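Local coordinates for protein formimidoylglutamase (Bacillus subtilis, PDB 3M1R) that hydrolyses N-formimidoyl-L-glutamate to L-glutamate and formamide with a pair of manganese ions, in the hydrolase route of histidine degradation, at residues 214-227 with 263-277. Sequence-based numbering, arbitrary orientation.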
HETATM    1  N   MSE D 214      19.637 -24.726   9.693  1.00 40.45           N
HETATM    2  CA  MSE D 214      19.447 -23.616  10.611  1.00 36.57           C
HETATM    3  C   MSE D 214      19.593 -24.132  12.029  1.00 45.31           C
HETATM    4  O   MSE D 214      20.060 -23.412  12.910  1.00 49.39           O
HETATM    5  CB  MSE D 214      18.046 -23.017  10.427  1.00 35.66           C
HETATM    6  CG  MSE D 214      17.939 -22.051   9.244  1.00 37.51           C
HETATM    7 SE   MSE D 214      19.218 -20.557   9.324  0.91 51.27          SE
HETATM    8  CE  MSE D 214      18.883 -19.948  11.141  1.00 34.67           C
ATOM      9  N   ASP D 215      19.195 -25.387  12.242  1.00 44.05           N
ATOM     10  CA  ASP D 215      19.235 -25.989  13.568  1.00 51.78           C
ATOM     11  C   ASP D 215      20.686 -26.120  14.008  1.00 53.01           C
ATOM     12  O   ASP D 215      21.044 -25.750  15.132  1.00 55.71           O
ATOM     13  CB  ASP D 215      18.563 -27.371  13.557  1.00 65.68           C
ATOM     14  CG  ASP D 215      17.751 -27.652  14.827  1.00 78.35           C
ATOM     15  OD1 ASP D 215      16.544 -27.321  14.841  1.00 83.20           O
ATOM     16  OD2 ASP D 215      18.306 -28.216  15.801  1.00 80.38           O
HETATM   17  N   MSE D 216      21.519 -26.647  13.112  1.00 51.93           N
HETATM   18  CA  MSE D 216      22.946 -26.830  13.385  1.00 50.74           C
HETATM   19  C   MSE D 216      23.626 -25.484  13.588  1.00 50.78           C
HETATM   20  O   MSE D 216      24.434 -25.319  14.502  1.00 52.74           O
HETATM   21  CB  MSE D 216      23.621 -27.582  12.235  1.00 50.23           C
HETATM   22  CG  MSE D 216      23.201 -29.048  12.111  1.00 58.16           C
HETATM   23 SE   MSE D 216      23.530 -29.787  10.332  0.75 68.04          SE
HETATM   24  CE  MSE D 216      25.455 -29.474  10.244  1.00100.28           C
ATOM     25  N   ILE D 217      23.282 -24.526  12.731  1.00 50.13           N
ATOM     26  CA  ILE D 217      23.876 -23.196  12.760  1.00 47.67           C
ATOM     27  C   ILE D 217      23.517 -22.499  14.067  1.00 49.57           C
ATOM     28  O   ILE D 217      24.325 -21.776  14.632  1.00 56.87           O
ATOM     29  CB  ILE D 217      23.401 -22.364  11.546  1.00 43.61           C
ATOM     30  CG1 ILE D 217      24.068 -22.875  10.275  1.00 48.88           C
ATOM     31  CG2 ILE D 217      23.705 -20.895  11.720  1.00 37.60           C
ATOM     32  CD1 ILE D 217      23.427 -22.371   9.016  1.00 50.84           C
ATOM     33  N   ARG D 218      22.308 -22.734  14.557  1.00 51.59           N
ATOM     34  CA  ARG D 218      21.852 -22.075  15.772  1.00 50.22           C
ATOM     35  C   ARG D 218      22.525 -22.616  17.025  1.00 58.23           C
ATOM     36  O   ARG D 218      22.786 -21.867  17.964  1.00 68.25           O
ATOM     37  CB  ARG D 218      20.333 -22.160  15.899  1.00 43.36           C
ATOM     38  CG  ARG D 218      19.607 -21.148  15.027  1.00 54.49           C
ATOM     39  CD  ARG D 218      19.442 -19.813  15.735  1.00 56.58           C
ATOM     40  NE  ARG D 218      19.035 -18.746  14.822  1.00 54.31           N
ATOM     41  CZ  ARG D 218      19.901 -17.981  14.166  1.00 50.74           C
ATOM     42  NH1 ARG D 218      21.208 -18.180  14.322  1.00 43.58           N
ATOM     43  NH2 ARG D 218      19.473 -17.032  13.351  1.00 48.50           N
ATOM     44  N   GLU D 219      22.811 -23.909  17.054  1.00 55.50           N
ATOM     45  CA  GLU D 219      23.501 -24.447  18.212  1.00 65.33           C
ATOM     46  C   GLU D 219      25.007 -24.225  18.138  1.00 69.15           C
ATOM     47  O   GLU D 219      25.641 -23.974  19.155  1.00 70.28           O
ATOM     48  CB  GLU D 219      23.170 -25.923  18.447  1.00 71.31           C
ATOM     49  CG  GLU D 219      23.277 -26.809  17.228  1.00 79.09           C
ATOM     50  CD  GLU D 219      22.889 -28.251  17.527  1.00 85.04           C
ATOM     51  OE1 GLU D 219      23.806 -29.040  17.853  1.00 84.19           O
ATOM     52  OE2 GLU D 219      21.676 -28.589  17.443  1.00 80.33           O
ATOM     53  N   LYS D 220      25.569 -24.293  16.937  1.00 69.06           N
ATOM     54  CA  LYS D 220      27.019 -24.211  16.760  1.00 67.46           C
ATOM     55  C   LYS D 220      27.477 -22.779  16.448  1.00 64.78           C
ATOM     56  O   LYS D 220      28.609 -22.397  16.752  1.00 63.89           O
ATOM     57  CB  LYS D 220      27.467 -25.188  15.663  1.00 70.17           C
ATOM     58  CG  LYS D 220      28.953 -25.199  15.364  1.00 78.38           C
ATOM     59  CD  LYS D 220      29.696 -26.239  16.196  1.00 88.90           C
ATOM     60  CE  LYS D 220      29.353 -27.662  15.774  1.00 94.30           C
ATOM     61  NZ  LYS D 220      29.817 -27.969  14.394  1.00 94.50           N
ATOM     62  N   GLY D 221      26.587 -21.981  15.859  1.00 58.21           N
ATOM     63  CA  GLY D 221      26.923 -20.620  15.470  1.00 49.78           C
ATOM     64  C   GLY D 221      27.395 -20.561  14.030  1.00 51.57           C
ATOM     65  O   GLY D 221      28.148 -21.428  13.583  1.00 51.86           O
ATOM     66  N   LEU D 222      26.958 -19.543  13.291  1.00 46.23           N
ATOM     67  CA  LEU D 222      27.300 -19.458  11.871  1.00 47.53           C
ATOM     68  C   LEU D 222      28.817 -19.412  11.583  1.00 48.58           C
ATOM     69  O   LEU D 222      29.326 -20.199  10.783  1.00 45.58           O
ATOM     70  CB  LEU D 222      26.569 -18.285  11.191  1.00 44.26           C
ATOM     71  CG  LEU D 222      26.799 -18.190   9.680  1.00 42.70           C
ATOM     72  CD1 LEU D 222      26.583 -19.543   9.004  1.00 40.10           C
ATOM     73  CD2 LEU D 222      25.933 -17.108   9.043  1.00 35.14           C
ATOM     74  N   ILE D 223      29.535 -18.488  12.214  1.00 45.68           N
ATOM     75  CA  ILE D 223      30.961 -18.369  11.935  1.00 50.14           C
ATOM     76  C   ILE D 223      31.761 -19.625  12.340  1.00 55.37           C
ATOM     77  O   ILE D 223      32.596 -20.100  11.570  1.00 59.45           O
ATOM     78  CB  ILE D 223      31.595 -17.116  12.564  1.00 48.78           C
ATOM     79  CG1 ILE D 223      30.919 -15.840  12.047  1.00 46.42           C
ATOM     80  CG2 ILE D 223      33.087 -17.099  12.254  1.00 49.14           C
ATOM     81  CD1 ILE D 223      31.352 -15.441  10.671  1.00 49.58           C
ATOM     82  N   PRO D 224      31.520 -20.162  13.546  1.00 52.26           N
ATOM     83  CA  PRO D 224      32.163 -21.445  13.870  1.00 53.64           C
ATOM     84  C   PRO D 224      31.772 -22.566  12.895  1.00 51.06           C
ATOM     85  O   PRO D 224      32.607 -23.386  12.530  1.00 53.42           O
ATOM     86  CB  PRO D 224      31.649 -21.748  15.282  1.00 50.02           C
ATOM     87  CG  PRO D 224      31.374 -20.405  15.864  1.00 56.29           C
ATOM     88  CD  PRO D 224      30.815 -19.594  14.709  1.00 53.70           C
ATOM     89  N   THR D 225      30.522 -22.598  12.465  1.00 49.60           N
ATOM     90  CA  THR D 225      30.104 -23.612  11.502  1.00 55.41           C
ATOM     91  C   THR D 225      30.945 -23.542  10.228  1.00 57.95           C
ATOM     92  O   THR D 225      31.350 -24.565   9.686  1.00 63.26           O
ATOM     93  CB  THR D 225      28.620 -23.490  11.133  1.00 52.71           C
ATOM     94  OG1 THR D 225      27.810 -23.830  12.264  1.00 59.62           O
ATOM     95  CG2 THR D 225      28.290 -24.437   9.997  1.00 47.70           C
ATOM     96  N   ILE D 226      31.220 -22.330   9.763  1.00 56.62           N
ATOM     97  CA  ILE D 226      32.022 -22.129   8.557  1.00 49.77           C
ATOM     98  C   ILE D 226      33.501 -22.478   8.752  1.00 55.01           C
ATOM     99  O   ILE D 226      34.139 -23.036   7.856  1.00 60.75           O
ATOM    100  CB  ILE D 226      31.891 -20.681   8.052  1.00 41.70           C
ATOM    101  CG1 ILE D 226      30.464 -20.404   7.588  1.00 41.66           C
ATOM    102  CG2 ILE D 226      32.856 -20.416   6.920  1.00 43.32           C
ATOM    103  CD1 ILE D 226      30.282 -18.987   7.107  1.00 42.87           C
ATOM    104  N   LYS D 227      34.051 -22.149   9.916  1.00 53.50           N
ATOM    105  CA  LYS D 227      35.443 -22.493  10.197  1.00 60.17           C
ATOM    106  C   LYS D 227      35.613 -24.004  10.214  1.00 66.66           C
ATOM    107  O   LYS D 227      36.633 -24.533   9.784  1.00 66.24           O
ATOM    108  CB  LYS D 227      35.903 -21.887  11.526  1.00 58.48           C
ATOM    109  CG  LYS D 227      36.203 -20.409  11.445  1.00 56.31           C
ATOM    110  CD  LYS D 227      36.206 -19.782  12.816  1.00 67.79           C
ATOM    111  CE  LYS D 227      36.681 -18.336  12.758  1.00 71.49           C
ATOM    112  NZ  LYS D 227      36.813 -17.745  14.122  1.00 70.31           N
ATOM    113  N   GLY D 263      12.159 -18.554  10.938  1.00 45.99           N
ATOM    114  CA  GLY D 263      13.213 -19.517  11.229  1.00 44.02           C
ATOM    115  C   GLY D 263      14.505 -19.362  10.443  1.00 40.75           C
ATOM    116  O   GLY D 263      15.241 -20.331  10.266  1.00 48.59           O
ATOM    117  N   GLY D 264      14.799 -18.153   9.986  1.00 31.58           N
ATOM    118  CA  GLY D 264      15.975 -17.933   9.161  1.00 29.67           C
ATOM    119  C   GLY D 264      17.072 -17.105   9.803  1.00 36.61           C
ATOM    120  O   GLY D 264      16.993 -16.723  10.969  1.00 39.75           O
ATOM    121  N   LEU D 265      18.112 -16.826   9.028  1.00 38.17           N
ATOM    122  CA  LEU D 265      19.235 -16.027   9.493  1.00 33.33           C
ATOM    123  C   LEU D 265      18.821 -14.569   9.749  1.00 35.43           C
ATOM    124  O   LEU D 265      17.862 -14.069   9.156  1.00 33.94           O
ATOM    125  CB  LEU D 265      20.347 -16.038   8.443  1.00 37.12           C
ATOM    126  CG  LEU D 265      21.254 -17.244   8.244  1.00 39.00           C
ATOM    127  CD1 LEU D 265      22.367 -16.840   7.263  1.00 33.67           C
ATOM    128  CD2 LEU D 265      21.861 -17.683   9.582  1.00 39.55           C
ATOM    129  N   TYR D 266      19.550 -13.876  10.614  1.00 33.08           N
ATOM    130  CA  TYR D 266      19.328 -12.440  10.757  1.00 39.15           C
ATOM    131  C   TYR D 266      20.428 -11.708   9.979  1.00 31.80           C
ATOM    132  O   TYR D 266      21.493 -12.254   9.797  1.00 30.70           O
ATOM    133  CB  TYR D 266      19.218 -12.063  12.242  1.00 51.37           C
ATOM    134  CG  TYR D 266      18.070 -12.823  12.921  1.00 64.54           C
ATOM    135  CD1 TYR D 266      18.311 -13.758  13.929  1.00 69.83           C
ATOM    136  CD2 TYR D 266      16.749 -12.639  12.511  1.00 66.89           C
ATOM    137  CE1 TYR D 266      17.262 -14.462  14.530  1.00 71.16           C
ATOM    138  CE2 TYR D 266      15.697 -13.336  13.101  1.00 66.05           C
ATOM    139  CZ  TYR D 266      15.957 -14.244  14.108  1.00 73.37           C
ATOM    140  OH  TYR D 266      14.906 -14.935  14.683  1.00 77.02           O
ATOM    141  N   THR D 267      20.153 -10.517   9.451  1.00 30.20           N
ATOM    142  CA  THR D 267      21.083  -9.898   8.507  1.00 31.67           C
ATOM    143  C   THR D 267      22.510  -9.668   9.055  1.00 32.81           C
ATOM    144  O   THR D 267      23.482  -9.911   8.363  1.00 39.83           O
ATOM    145  CB  THR D 267      20.538  -8.578   7.919  1.00 35.34           C
ATOM    146  OG1 THR D 267      19.202  -8.777   7.452  1.00 38.61           O
ATOM    147  CG2 THR D 267      21.402  -8.140   6.736  1.00 30.90           C
ATOM    148  N   ASP D 268      22.632  -9.209  10.292  1.00 34.60           N
ATOM    149  CA  ASP D 268      23.945  -8.963  10.878  1.00 42.80           C
ATOM    150  C   ASP D 268      24.789 -10.247  10.960  1.00 48.04           C
ATOM    151  O   ASP D 268      26.004 -10.220  10.753  1.00 51.63           O
ATOM    152  CB  ASP D 268      23.798  -8.304  12.248  1.00 53.97           C
ATOM    153  CG  ASP D 268      22.866  -9.062  13.156  1.00 68.88           C
ATOM    154  OD1 ASP D 268      23.239 -10.168  13.601  1.00 73.66           O
ATOM    155  OD2 ASP D 268      21.755  -8.552  13.427  1.00 79.23           O
ATOM    156  N   GLU D 269      24.135 -11.362  11.258  1.00 45.96           N
ATOM    157  CA  GLU D 269      24.743 -12.687  11.178  1.00 44.75           C
ATOM    158  C   GLU D 269      25.267 -12.979   9.767  1.00 44.11           C
ATOM    159  O   GLU D 269      26.375 -13.464   9.598  1.00 42.87           O
ATOM    160  CB  GLU D 269      23.682 -13.726  11.475  1.00 46.90           C
ATOM    161  CG  GLU D 269      23.956 -14.633  12.616  1.00 51.62           C
ATOM    162  CD  GLU D 269      22.831 -15.635  12.786  1.00 52.52           C
ATOM    163  OE1 GLU D 269      21.657 -15.283  12.493  1.00 52.69           O
ATOM    164  OE2 GLU D 269      23.126 -16.780  13.186  1.00 53.88           O
ATOM    165  N   LEU D 270      24.451 -12.702   8.753  1.00 39.68           N
ATOM    166  CA  LEU D 270      24.867 -12.920   7.369  1.00 36.98           C
ATOM    167  C   LEU D 270      26.028 -11.996   7.010  1.00 34.08           C
ATOM    168  O   LEU D 270      27.021 -12.433   6.412  1.00 31.55           O
ATOM    169  CB  LEU D 270      23.689 -12.708   6.398  1.00 33.15           C
ATOM    170  CG  LEU D 270      23.894 -12.881   4.881  1.00 37.30           C
ATOM    171  CD1 LEU D 270      24.460 -14.261   4.546  1.00 33.59           C
ATOM    172  CD2 LEU D 270      22.575 -12.610   4.071  1.00 25.56           C
ATOM    173  N   LEU D 271      25.909 -10.718   7.369  1.00 28.88           N
ATOM    174  CA  LEU D 271      26.930  -9.751   6.966  1.00 30.87           C
ATOM    175  C   LEU D 271      28.294 -10.192   7.512  1.00 36.78           C
ATOM    176  O   LEU D 271      29.300 -10.135   6.807  1.00 36.19           O
ATOM    177  CB  LEU D 271      26.577  -8.337   7.431  1.00 26.33           C
ATOM    178  CG  LEU D 271      25.282  -7.719   6.878  1.00 30.72           C
ATOM    179  CD1 LEU D 271      25.019  -6.354   7.520  1.00 32.63           C
ATOM    180  CD2 LEU D 271      25.356  -7.569   5.376  1.00 28.31           C
ATOM    181  N   GLU D 272      28.315 -10.653   8.757  1.00 41.68           N
ATOM    182  CA  GLU D 272      29.568 -11.043   9.399  1.00 43.96           C
ATOM    183  C   GLU D 272      30.164 -12.239   8.671  1.00 42.55           C
ATOM    184  O   GLU D 272      31.363 -12.299   8.443  1.00 39.57           O
ATOM    185  CB  GLU D 272      29.333 -11.365  10.878  1.00 50.50           C
ATOM    186  CG  GLU D 272      30.536 -11.139  11.777  1.00 66.16           C
ATOM    187  CD  GLU D 272      31.030  -9.695  11.754  1.00 79.36           C
ATOM    188  OE1 GLU D 272      32.223  -9.471  12.048  1.00 87.70           O
ATOM    189  OE2 GLU D 272      30.236  -8.783  11.435  1.00 81.84           O
ATOM    190  N   ALA D 273      29.308 -13.179   8.283  1.00 37.90           N
ATOM    191  CA  ALA D 273      29.753 -14.404   7.611  1.00 43.22           C
ATOM    192  C   ALA D 273      30.332 -14.112   6.230  1.00 40.69           C
ATOM    193  O   ALA D 273      31.399 -14.604   5.874  1.00 42.17           O
ATOM    194  CB  ALA D 273      28.601 -15.417   7.510  1.00 36.21           C
ATOM    195  N   VAL D 274      29.614 -13.313   5.451  1.00 40.28           N
ATOM    196  CA  VAL D 274      30.132 -12.823   4.181  1.00 39.48           C
ATOM    197  C   VAL D 274      31.502 -12.100   4.336  1.00 43.02           C
ATOM    198  O   VAL D 274      32.423 -12.331   3.542  1.00 38.81           O
ATOM    199  CB  VAL D 274      29.109 -11.901   3.503  1.00 37.70           C
ATOM    200  CG1 VAL D 274      29.707 -11.256   2.270  1.00 40.73           C
ATOM    201  CG2 VAL D 274      27.856 -12.699   3.149  1.00 43.50           C
ATOM    202  N   LYS D 275      31.643 -11.229   5.337  1.00 43.30           N
ATOM    203  CA  LYS D 275      32.927 -10.544   5.522  1.00 41.86           C
ATOM    204  C   LYS D 275      34.055 -11.554   5.820  1.00 43.71           C
ATOM    205  O   LYS D 275      35.128 -11.481   5.244  1.00 45.27           O
ATOM    206  CB  LYS D 275      32.868  -9.446   6.593  1.00 42.85           C
ATOM    207  CG  LYS D 275      34.281  -8.957   6.991  1.00 51.74           C
ATOM    208  CD  LYS D 275      34.298  -7.794   7.988  1.00 58.75           C
ATOM    209  CE  LYS D 275      33.322  -7.978   9.162  1.00 65.77           C
ATOM    210  NZ  LYS D 275      31.933  -7.419   8.896  1.00 57.77           N
ATOM    211  N   TYR D 276      33.787 -12.505   6.706  1.00 41.02           N
ATOM    212  CA  TYR D 276      34.714 -13.591   6.968  1.00 40.07           C
ATOM    213  C   TYR D 276      35.158 -14.318   5.695  1.00 40.53           C
ATOM    214  O   TYR D 276      36.350 -14.359   5.385  1.00 36.99           O
ATOM    215  CB  TYR D 276      34.112 -14.592   7.959  1.00 47.08           C
ATOM    216  CG  TYR D 276      35.083 -15.680   8.357  1.00 47.71           C
ATOM    217  CD1 TYR D 276      36.191 -15.393   9.139  1.00 56.11           C
ATOM    218  CD2 TYR D 276      34.897 -16.989   7.945  1.00 44.89           C
ATOM    219  CE1 TYR D 276      37.097 -16.385   9.500  1.00 59.90           C
ATOM    220  CE2 TYR D 276      35.796 -17.985   8.299  1.00 51.67           C
ATOM    221  CZ  TYR D 276      36.890 -17.677   9.077  1.00 55.62           C
ATOM    222  OH  TYR D 276      37.774 -18.666   9.434  1.00 62.87           O
ATOM    223  N   ILE D 277      34.211 -14.911   4.969  1.00 42.85           N
ATOM    224  CA  ILE D 277      34.544 -15.655   3.754  1.00 44.31           C
ATOM    225  C   ILE D 277      35.296 -14.793   2.734  1.00 47.94           C
ATOM    226  O   ILE D 277      36.239 -15.252   2.083  1.00 49.76           O
ATOM    227  CB  ILE D 277      33.283 -16.227   3.088  1.00 46.28           C
ATOM    228  CG1 ILE D 277      32.698 -17.351   3.946  1.00 41.97           C
ATOM    229  CG2 ILE D 277      33.606 -16.718   1.691  1.00 44.97           C
ATOM    230  CD1 ILE D 277      31.231 -17.646   3.665  1.00 44.61           C
TER
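Helices 222-234 and 267-278, which pack beside the parallel sheet of the arginase fold, run in nearly the same direction here; the axes of 222-227 and 267-277 come within 10.0 Å and cross at -30°. At the N-terminal end of helix 267-278, Arg218, from helix 214-220, grips Glu269 end-on: NH1 gives a nearly straight bond to OE2 (2.6 Å, 170°) and NH2 one to the syn lone pair of OE1 (2.9 Å), with guanidinium and carboxylate nearly coplanar. OE1 also accepts the N-H of Tyr266, the N-cap of its helix. The selenomethionine at Met214, bent at chi2 and chi3, lays CE over one guanidinium face, toward its rim, and SE against CD2 of Leu265 (3.9 Å). With an alanine here instead of Glu269, the Arg218 charge is likely to lose its mate and the Tyr266 N-H this acceptor. One turn further along helix 267-278, CG of Leu222 stands anti to the backbone N (chi1 -176°), bringing CD2 to CB of Ala273 (3.5 Å). CD1 of Ile223 reaches CA of Ala273 (3.6 Å), while CD1 of Ile226 meets CD1 of Ile277 (3.8 Å). Ala273 and Ile277 also touch strand 147-152, tying helix 267-278 to the sheet, with helix 222-234 packed against it, in the three-layer alpha/beta/alpha architecture of the arginase family.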